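Long-range contact in polymerase nucleotidyl transferase domain-containing protein (Archaeoglobus fulgidus, PDB 1YLQ), which is probably a nucleotidyltransferase, though its substrate and biological role are not established: residues D39-S44 against H72-K77. Residues are numbered along the deposited sequence; the frame is centred on the assembly and turned at random.
Sequences DVAIVS and HILTKK
Two parallel neighbours in the mixed sheet of a nucleotidyltransferase domain meet here: strand 38-43 and strand 69-74, an outermost strand of this chain's sheet, joined by the crossover through helix 50-63. Four backbone bonds stitch them. His72 N gives to Val40 O, Ile42 N donates to His72 O at 2.8 Å, Leu74 N reaches Ile42 O with an angle of 171° at the hydrogen, and Ser44 N closes the series on Leu74 O. On one face Ile42 and Ile73 run alongside each other in the same direction, with CD1 of Ile42 4.0 Å from CD1 of Ile73; Phe56 of helix 50-63 touches both. On the other, the methyl CB of Ala41 meets Leu74 CD1 at 4.0 Å, and Val43 CG1 rests 4.1 Å from Lys76 CG, at the start of helix 76-83, whose Trp79 touches Ala41, Val43 and Leu74. The His72 ring, its CG anti to the carbonyl carbon (chi1 -60°), sets its CE1 edge 3.0 Å from Asp39 OD1, which lies in the ring plane; the carboxylate is turned 43° from that plane. NE2 of the ring bonds to Glu70, whose carboxylate also lies close to that of Asp39. Were His72 an alanine, Glu70 would probably lose this partner and Asp39 the ring edge beside it. Past the strand, Thr75 N-caps helix 76-83. The closeness of Asp39 and Glu70 is consistent with the metal-binding carboxylates of relatives, and the parallel pair with its connecting helix forms the beta-alpha-beta unit typical of the nucleotidyltransferase fold.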
loop_
_atom_site.group_PDB
_atom_site.type_symbol
_atom_site.label_atom_id
_atom_site.label_comp_id
_atom_site.label_asym_id
_atom_site.label_seq_id
_atom_site.Cartn_x
_atom_site.Cartn_y
_atom_site.Cartn_z
ATOM N N ASP A 39 -1.304 3.120 6.633
ATOM C CA ASP A 39 -2.273 3.178 7.765
ATOM C C ASP A 39 -3.655 3.499 7.201
ATOM O O ASP A 39 -3.787 4.291 6.257
ATOM C CB ASP A 39 -1.868 4.224 8.768
ATOM C CG ASP A 39 -0.589 3.863 9.472
ATOM O OD1 ASP A 39 -0.624 2.911 10.291
ATOM O OD2 ASP A 39 0.465 4.474 9.134
ATOM N N VAL A 40 -4.663 2.841 7.747
ATOM C CA VAL A 40 -6.063 3.032 7.330
ATOM C C VAL A 40 -6.869 3.379 8.567
ATOM O O VAL A 40 -7.082 2.538 9.440
ATOM C CB VAL A 40 -6.650 1.765 6.736
ATOM C CG1 VAL A 40 -8.039 2.062 6.109
ATOM C CG2 VAL A 40 -5.751 1.186 5.638
ATOM N N ALA A 41 -7.325 4.613 8.656
ATOM C CA ALA A 41 -8.194 4.988 9.788
ATOM C C ALA A 41 -9.644 4.901 9.290
ATOM O O ALA A 41 -9.986 5.469 8.251
ATOM C CB ALA A 41 -7.848 6.353 10.280
ATOM N N ILE A 42 -10.464 4.124 9.991
ATOM C CA ILE A 42 -11.867 3.989 9.671
ATOM C C ILE A 42 -12.649 4.607 10.831
ATOM O O ILE A 42 -12.563 4.144 11.962
ATOM C CB ILE A 42 -12.219 2.513 9.428
ATOM C CG1 ILE A 42 -11.254 1.941 8.354
ATOM C CG2 ILE A 42 -13.799 2.362 9.044
ATOM C CD1 ILE A 42 -11.389 0.495 8.103
ATOM N N VAL A 43 -13.390 5.678 10.556
ATOM C CA VAL A 43 -13.766 6.620 11.586
ATOM C C VAL A 43 -15.281 6.795 11.592
ATOM O O VAL A 43 -15.873 7.156 10.578
ATOM C CB VAL A 43 -13.121 8.010 11.323
ATOM C CG1 VAL A 43 -13.571 9.030 12.364
ATOM C CG2 VAL A 43 -11.533 7.898 11.228
ATOM N N SER A 44 -15.904 6.552 12.752
ATOM C CA SER A 44 -17.365 6.776 12.881
ATOM C C SER A 44 -17.665 6.807 14.356
ATOM O O SER A 44 -17.027 6.076 15.119
ATOM C CB SER A 44 -18.129 5.591 12.263
ATOM O OG SER A 44 -19.503 5.673 12.620
ATOM N N HIS A 72 -6.972 1.312 12.018
ATOM C CA HIS A 72 -7.219 2.057 13.242
ATOM C C HIS A 72 -8.703 2.353 13.178
ATOM O O HIS A 72 -9.167 3.013 12.249
ATOM C CB HIS A 72 -6.384 3.353 13.272
ATOM C CG HIS A 72 -4.908 3.075 13.194
ATOM N ND1 HIS A 72 -4.194 3.111 12.016
ATOM C CD2 HIS A 72 -4.037 2.694 14.147
ATOM C CE1 HIS A 72 -2.931 2.827 12.260
ATOM N NE2 HIS A 72 -2.820 2.528 13.540
ATOM N N ILE A 73 -9.440 1.797 14.120
ATOM C CA ILE A 73 -10.910 1.862 14.124
ATOM C C ILE A 73 -11.205 2.889 15.159
ATOM O O ILE A 73 -10.927 2.680 16.350
ATOM C CB ILE A 73 -11.480 0.471 14.520
ATOM C CG1 ILE A 73 -10.852 -0.655 13.611
ATOM C CG2 ILE A 73 -13.041 0.486 14.516
ATOM C CD1 ILE A 73 -10.896 -0.274 11.988
ATOM N N LEU A 74 -11.726 4.042 14.733
ATOM C CA LEU A 74 -11.733 5.206 15.607
ATOM C C LEU A 74 -13.091 5.933 15.658
ATOM O O LEU A 74 -13.747 6.025 14.654
ATOM C CB LEU A 74 -10.704 6.201 15.059
ATOM C CG LEU A 74 -9.286 5.734 14.913
ATOM C CD1 LEU A 74 -8.431 6.858 14.248
ATOM C CD2 LEU A 74 -8.756 5.359 16.316
ATOM N N THR A 75 -13.434 6.508 16.817
ATOM C CA THR A 75 -14.506 7.461 16.900
ATOM C C THR A 75 -13.986 8.780 16.269
ATOM O O THR A 75 -12.763 8.931 16.046
ATOM C CB THR A 75 -14.883 7.735 18.390
ATOM O OG1 THR A 75 -13.748 8.287 19.055
ATOM C CG2 THR A 75 -15.213 6.421 19.137
ATOM N N LYS A 76 -14.885 9.759 16.100
ATOM C CA LYS A 76 -14.458 11.083 15.606
ATOM C C LYS A 76 -13.443 11.795 16.537
ATOM O O LYS A 76 -12.466 12.339 16.061
ATOM C CB LYS A 76 -15.655 11.994 15.312
ATOM C CG LYS A 76 -16.358 11.559 13.969
ATOM C CD LYS A 76 -17.608 12.388 13.705
ATOM C CE LYS A 76 -18.110 12.226 12.191
ATOM N NZ LYS A 76 -19.217 13.277 11.982
ATOM N N LYS A 77 -13.678 11.769 17.847
ATOM C CA LYS A 77 -12.758 12.333 18.810
ATOM C C LYS A 77 -11.375 11.700 18.746
ATOM O O LYS A 77 -10.333 12.400 18.843
ATOM C CB LYS A 77 -13.377 12.118 20.194
ATOM C CG LYS A 77 -12.618 12.599 21.379
ATOM C CD LYS A 77 -13.547 12.718 22.628
ATOM C CE LYS A 77 -12.763 12.660 23.952
ATOM N NZ LYS A 77 -13.739 12.545 25.108
#